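Local coordinates for protein putative tagatose-6-phosphate ketose/aldose isomerase (Escherichia coli, PDB 3C3J) that is a putative ketose/aldose isomerase of the SIS-domain family, built from two SIS domains, each with a five-stranded parallel sheet, at residues R29-A40 with F157-T165. Residues are numbered along the deposited sequence; the frame is centred on the assembly and turned at random.
Sequences RSLTNIDALRSA and FALLMPAET
The oxygen of water 1 is gripped by S30, N33 and L160, linking the helix to the strand. It donates to O of L160 at 2.7 Å. It also lies 2.7 Å from OG of S30, and ND2 of N33 adds a weak bond. With chi1 at -168° the hydroxyl of S30 points away from the backbone N and reaches the water; it is also bonded to OG of S182 on helix 174-187. The selenium of the selenomethionine M161 lies 3.7 Å from the same OG.

At the R29 end of 29-40, R29 and E164 form a salt bridge. The guanidinium presents its NE side to the carboxylate, so each oxygen takes one nitrogen. NE of R29 meets the syn lone pair of OE2 of E164 at 2.8 Å, tilted 16° from the guanidinium plane. NH1 of R29 reaches OE1 of E164 at 2.9 Å. The two groups are nearly coplanar, with 29° between their planes. The R29 chain bends at chi3 to reach this place, passing alongside the P162 ring. CD of P162 packs on CB of S30.

Further along, the contact is apolar. CD2 of L37 meets CD1 of L159 at 3.6 Å, the two side chains crossing at a slant. CE1 of F157 touches CB of A40 at 3.7 Å, and L41 also touches the F157 side chain. The helix thus lies over strand 159-160, an outermost strand of the first SIS domain's parallel sheet. Helix 174-187 also touches S30, L159 and M161.

The contact therefore combines two kinds of polar link with leucine and aromatic packing. The paired bonds of R29 should restrict rotation of the E164 carboxylate, while the water joins the S30 hydroxyl to the L160 carbonyl, with only a weak bond from N33.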
ATOM      1  N   ARG A  29      29.858  -4.907  -6.543  1.00 13.75           N
ATOM      2  CA  ARG A  29      30.624  -3.691  -6.426  1.00 14.06           C
ATOM      3  C   ARG A  29      30.151  -2.885  -5.222  1.00 13.69           C
ATOM      4  O   ARG A  29      30.975  -2.434  -4.430  1.00 13.06           O
ATOM      5  CB  ARG A  29      30.520  -2.855  -7.709  1.00 14.11           C
ATOM      6  CG  ARG A  29      31.577  -3.221  -8.725  1.00 15.27           C
ATOM      7  CD  ARG A  29      31.292  -2.715 -10.125  1.00 14.92           C
ATOM      8  NE  ARG A  29      31.061  -1.274 -10.266  1.00 16.46           N
ATOM      9  CZ  ARG A  29      31.999  -0.339 -10.243  1.00 14.92           C
ATOM     10  NH1 ARG A  29      31.660   0.930 -10.435  1.00 15.21           N
ATOM     11  NH2 ARG A  29      33.266  -0.636  -9.977  1.00 16.12           N
ATOM     12  N   SER A  30      28.835  -2.760  -5.035  1.00 13.45           N
ATOM     13  CA  SER A  30      28.366  -1.953  -3.916  1.00 14.49           C
ATOM     14  C   SER A  30      28.709  -2.623  -2.570  1.00 14.17           C
ATOM     15  O   SER A  30      29.162  -1.945  -1.630  1.00 13.20           O
ATOM     16  CB  SER A  30      26.874  -1.673  -3.983  1.00 14.21           C
ATOM     17  OG  SER A  30      26.587  -0.671  -3.027  1.00 15.84           O
ATOM     18  N   LEU A  31      28.477  -3.934  -2.481  1.00 14.64           N
ATOM     19  CA  LEU A  31      28.708  -4.679  -1.221  1.00 15.50           C
ATOM     20  C   LEU A  31      30.187  -4.771  -0.861  1.00 15.50           C
ATOM     21  O   LEU A  31      30.539  -4.687   0.315  1.00 14.69           O
ATOM     22  CB  LEU A  31      28.063  -6.073  -1.288  1.00 15.51           C
ATOM     23  CG  LEU A  31      26.576  -6.118  -0.849  1.00 16.57           C
ATOM     24  CD1 LEU A  31      25.738  -4.999  -1.474  1.00 16.92           C
ATOM     25  CD2 LEU A  31      25.935  -7.500  -1.074  1.00 16.94           C
ATOM     26  N   THR A  32      31.054  -4.902  -1.865  1.00 15.73           N
ATOM     27  CA  THR A  32      32.500  -4.805  -1.618  1.00 16.81           C
ATOM     28  C   THR A  32      32.908  -3.380  -1.164  1.00 17.06           C
ATOM     29  O   THR A  32      33.753  -3.224  -0.294  1.00 16.61           O
ATOM     30  CB  THR A  32      33.377  -5.395  -2.812  1.00 16.94           C
ATOM     31  OG1 THR A  32      33.192  -4.631  -3.980  1.00 20.00           O
ATOM     32  CG2 THR A  32      32.948  -6.786  -3.141  1.00 17.67           C
ATOM     33  N   ASN A  33      32.267  -2.347  -1.690  1.00 16.67           N
ATOM     34  CA  ASN A  33      32.479  -0.990  -1.153  1.00 17.62           C
ATOM     35  C   ASN A  33      32.064  -0.850   0.320  1.00 17.12           C
ATOM     36  O   ASN A  33      32.735  -0.202   1.122  1.00 16.28           O
ATOM     37  CB  ASN A  33      31.744   0.038  -1.982  1.00 17.91           C
ATOM     38  CG  ASN A  33      32.156   1.438  -1.643  1.00 21.02           C
ATOM     39  OD1 ASN A  33      33.355   1.773  -1.690  1.00 24.34           O
ATOM     40  ND2 ASN A  33      31.181   2.275  -1.273  1.00 22.70           N
ATOM     41  N   ILE A  34      30.929  -1.441   0.657  1.00 17.24           N
ATOM     42  CA  ILE A  34      30.421  -1.434   2.025  1.00 17.72           C
ATOM     43  C   ILE A  34      31.461  -2.134   2.925  1.00 17.88           C
ATOM     44  O   ILE A  34      31.734  -1.665   4.029  1.00 16.81           O
ATOM     45  CB  ILE A  34      29.016  -2.090   2.082  1.00 17.87           C
ATOM     46  CG1 ILE A  34      27.977  -1.160   1.450  1.00 17.88           C
ATOM     47  CG2 ILE A  34      28.632  -2.501   3.531  1.00 16.90           C
ATOM     48  CD1 ILE A  34      26.571  -1.818   1.326  1.00 18.31           C
ATOM     49  N   ASP A  35      32.080  -3.204   2.426  1.00 18.21           N
ATOM     50  CA  ASP A  35      33.165  -3.868   3.182  1.00 18.83           C
ATOM     51  C   ASP A  35      34.261  -2.881   3.531  1.00 18.71           C
ATOM     52  O   ASP A  35      34.757  -2.874   4.667  1.00 19.08           O
ATOM     53  CB  ASP A  35      33.781  -5.049   2.421  1.00 19.48           C
ATOM     54  CG  ASP A  35      32.823  -6.227   2.269  1.00 20.28           C
ATOM     55  OD1 ASP A  35      31.960  -6.420   3.136  1.00 24.14           O
ATOM     56  OD2 ASP A  35      32.957  -6.978   1.295  1.00 22.59           O
ATOM     57  N   ALA A  36      34.635  -2.056   2.553  1.00 18.88           N
ATOM     58  CA  ALA A  36      35.671  -1.038   2.733  1.00 19.94           C
ATOM     59  C   ALA A  36      35.252   0.035   3.753  1.00 20.96           C
ATOM     60  O   ALA A  36      36.092   0.530   4.510  1.00 21.57           O
ATOM     61  CB  ALA A  36      36.004  -0.403   1.397  1.00 19.67           C
ATOM     62  N   LEU A  37      33.959   0.360   3.773  1.00 20.74           N
ATOM     63  CA  LEU A  37      33.379   1.391   4.648  1.00 21.61           C
ATOM     64  C   LEU A  37      32.843   0.835   5.969  1.00 21.83           C
ATOM     65  O   LEU A  37      32.315   1.600   6.796  1.00 22.28           O
ATOM     66  CB  LEU A  37      32.209   2.086   3.913  1.00 22.02           C
ATOM     67  CG  LEU A  37      32.530   3.192   2.923  1.00 23.89           C
ATOM     68  CD1 LEU A  37      33.759   2.849   2.095  1.00 29.03           C
ATOM     69  CD2 LEU A  37      31.313   3.420   2.021  1.00 22.72           C
ATOM     70  N   ARG A  38      32.992  -0.470   6.198  1.00 21.28           N
ATOM     71  CA  ARG A  38      32.307  -1.124   7.313  1.00 21.68           C
ATOM     72  C   ARG A  38      32.604  -0.483   8.665  1.00 22.23           C
ATOM     73  O   ARG A  38      31.700  -0.280   9.487  1.00 22.27           O
ATOM     74  CB  ARG A  38      32.679  -2.597   7.362  1.00 21.21           C
ATOM     75  CG  ARG A  38      31.816  -3.473   8.213  1.00 22.48           C
ATOM     76  CD  ARG A  38      30.463  -3.757   7.535  1.00 22.95           C
ATOM     77  NE  ARG A  38      29.387  -3.129   8.258  1.00 22.53           N
ATOM     78  CZ  ARG A  38      28.093  -3.241   7.943  1.00 20.40           C
ATOM     79  NH1 ARG A  38      27.198  -2.647   8.710  1.00 22.15           N
ATOM     80  NH2 ARG A  38      27.696  -3.924   6.890  1.00 18.94           N
ATOM     81  N   SER A  39      33.870  -0.186   8.926  1.00 22.93           N
ATOM     82  CA  SER A  39      34.217   0.279  10.270  1.00 23.83           C
ATOM     83  C   SER A  39      33.687   1.718  10.509  1.00 23.54           C
ATOM     84  O   SER A  39      33.195   2.021  11.595  1.00 24.42           O
ATOM     85  CB  SER A  39      35.708   0.105  10.536  1.00 24.71           C
ATOM     86  OG  SER A  39      36.431   1.175  10.001  1.00 27.40           O
ATOM     87  N   ALA A  40      33.735   2.561   9.482  1.00 22.60           N
ATOM     88  CA  ALA A  40      33.068   3.876   9.488  1.00 23.08           C
ATOM     89  C   ALA A  40      31.534   3.775   9.687  1.00 22.87           C
ATOM     90  O   ALA A  40      30.938   4.512  10.514  1.00 23.34           O
ATOM     91  CB  ALA A  40      33.367   4.609   8.192  1.00 22.75           C
ATOM     92  N   PHE A 157      25.356  10.038   7.591  1.00 21.07           N
ATOM     93  CA  PHE A 157      26.406   9.249   6.960  1.00 21.21           C
ATOM     94  C   PHE A 157      25.829   8.787   5.631  1.00 20.45           C
ATOM     95  O   PHE A 157      24.870   8.041   5.613  1.00 20.55           O
ATOM     96  CB  PHE A 157      26.768   8.039   7.825  1.00 22.04           C
ATOM     97  CG  PHE A 157      27.927   7.215   7.292  1.00 22.25           C
ATOM     98  CD1 PHE A 157      29.168   7.267   7.919  1.00 23.52           C
ATOM     99  CD2 PHE A 157      27.773   6.384   6.191  1.00 23.26           C
ATOM    100  CE1 PHE A 157      30.237   6.515   7.443  1.00 24.75           C
ATOM    101  CE2 PHE A 157      28.841   5.636   5.701  1.00 24.55           C
ATOM    102  CZ  PHE A 157      30.072   5.699   6.333  1.00 23.48           C
ATOM    103  N   ALA A 158      26.411   9.230   4.537  1.00 19.71           N
ATOM    104  CA  ALA A 158      25.860   8.943   3.219  1.00 19.95           C
ATOM    105  C   ALA A 158      26.629   7.826   2.564  1.00 19.34           C
ATOM    106  O   ALA A 158      27.859   7.750   2.637  1.00 19.60           O
ATOM    107  CB  ALA A 158      25.887  10.141   2.353  1.00 19.54           C
ATOM    108  N   LEU A 159      25.875   6.964   1.901  1.00 19.15           N
ATOM    109  CA  LEU A 159      26.438   5.845   1.189  1.00 18.26           C
ATOM    110  C   LEU A 159      26.178   6.034  -0.315  1.00 17.18           C
ATOM    111  O   LEU A 159      25.037   6.097  -0.772  1.00 16.15           O
ATOM    112  CB  LEU A 159      25.828   4.575   1.734  1.00 18.32           C
ATOM    113  CG  LEU A 159      26.272   3.228   1.241  1.00 20.37           C
ATOM    114  CD1 LEU A 159      27.799   3.073   1.380  1.00 22.41           C
ATOM    115  CD2 LEU A 159      25.480   2.187   2.090  1.00 20.69           C
ATOM    116  N   LEU A 160      27.257   6.105  -1.065  1.00 16.55           N
ATOM    117  CA  LEU A 160      27.191   6.312  -2.507  1.00 16.46           C
ATOM    118  C   LEU A 160      27.173   4.982  -3.257  1.00 16.11           C
ATOM    119  O   LEU A 160      27.996   4.095  -2.975  1.00 16.79           O
ATOM    120  CB  LEU A 160      28.398   7.144  -2.938  1.00 16.82           C
ATOM    121  CG  LEU A 160      28.400   7.696  -4.362  1.00 17.01           C
ATOM    122  CD1 LEU A 160      27.234   8.658  -4.609  1.00 18.35           C
ATOM    123  CD2 LEU A 160      29.770   8.383  -4.633  1.00 17.02           C
HETATM  124  N   MSE A 161      26.268   4.846  -4.221  1.00 15.52           N
HETATM  125  CA  MSE A 161      26.155   3.605  -5.006  1.00 15.45           C
HETATM  126  C   MSE A 161      27.200   3.670  -6.127  1.00 15.42           C
HETATM  127  O   MSE A 161      27.726   4.768  -6.407  1.00 14.80           O
HETATM  128  CB  MSE A 161      24.748   3.463  -5.590  1.00 15.29           C
HETATM  129  CG  MSE A 161      23.649   3.356  -4.575  1.00 16.21           C
HETATM  130 SE   MSE A 161      23.847   1.793  -3.411  1.00 22.37          SE
HETATM  131  CE  MSE A 161      24.901   2.517  -1.894  1.00 14.98           C
ATOM    132  N   PRO A 162      27.534   2.516  -6.745  1.00 15.05           N
ATOM    133  CA  PRO A 162      28.454   2.560  -7.884  1.00 14.55           C
ATOM    134  C   PRO A 162      27.943   3.461  -9.014  1.00 14.63           C
ATOM    135  O   PRO A 162      26.739   3.581  -9.242  1.00 13.79           O
ATOM    136  CB  PRO A 162      28.561   1.090  -8.315  1.00 14.70           C
ATOM    137  CG  PRO A 162      28.177   0.323  -7.034  1.00 15.30           C
ATOM    138  CD  PRO A 162      27.117   1.141  -6.439  1.00 14.67           C
ATOM    139  N   ALA A 163      28.873   4.116  -9.685  1.00 14.40           N
ATOM    140  CA  ALA A 163      28.558   5.133 -10.684  1.00 14.51           C
ATOM    141  C   ALA A 163      27.596   4.661 -11.767  1.00 14.32           C
ATOM    142  O   ALA A 163      26.729   5.423 -12.183  1.00 15.11           O
ATOM    143  CB  ALA A 163      29.825   5.661 -11.312  1.00 15.00           C
ATOM    144  N   GLU A 164      27.725   3.411 -12.218  1.00 14.42           N
ATOM    145  CA  GLU A 164      26.863   2.907 -13.290  1.00 15.25           C
ATOM    146  C   GLU A 164      25.398   2.795 -12.899  1.00 14.98           C
ATOM    147  O   GLU A 164      24.536   2.669 -13.774  1.00 16.61           O
ATOM    148  CB  GLU A 164      27.339   1.551 -13.827  1.00 14.98           C
ATOM    149  CG  GLU A 164      27.152   0.319 -12.880  1.00 14.61           C
ATOM    150  CD  GLU A 164      28.295   0.105 -11.915  1.00 15.72           C
ATOM    151  OE1 GLU A 164      28.970   1.093 -11.571  1.00 15.92           O
ATOM    152  OE2 GLU A 164      28.518  -1.068 -11.515  1.00 16.27           O
ATOM    153  N   THR A 165      25.111   2.853 -11.606  1.00 15.15           N
ATOM    154  CA  THR A 165      23.728   2.727 -11.134  1.00 15.66           C
ATOM    155  C   THR A 165      22.967   4.063 -11.121  1.00 16.07           C
ATOM    156  O   THR A 165      21.807   4.078 -10.746  1.00 15.43           O
ATOM    157  CB  THR A 165      23.630   2.061  -9.731  1.00 15.50           C
ATOM    158  OG1 THR A 165      24.123   2.965  -8.718  1.00 15.28           O
ATOM    159  CG2 THR A 165      24.395   0.752  -9.700  1.00 15.82           C
TER
HETATM  160  O   HOH W   1      28.378   1.396  -2.804  1.00 27.37           O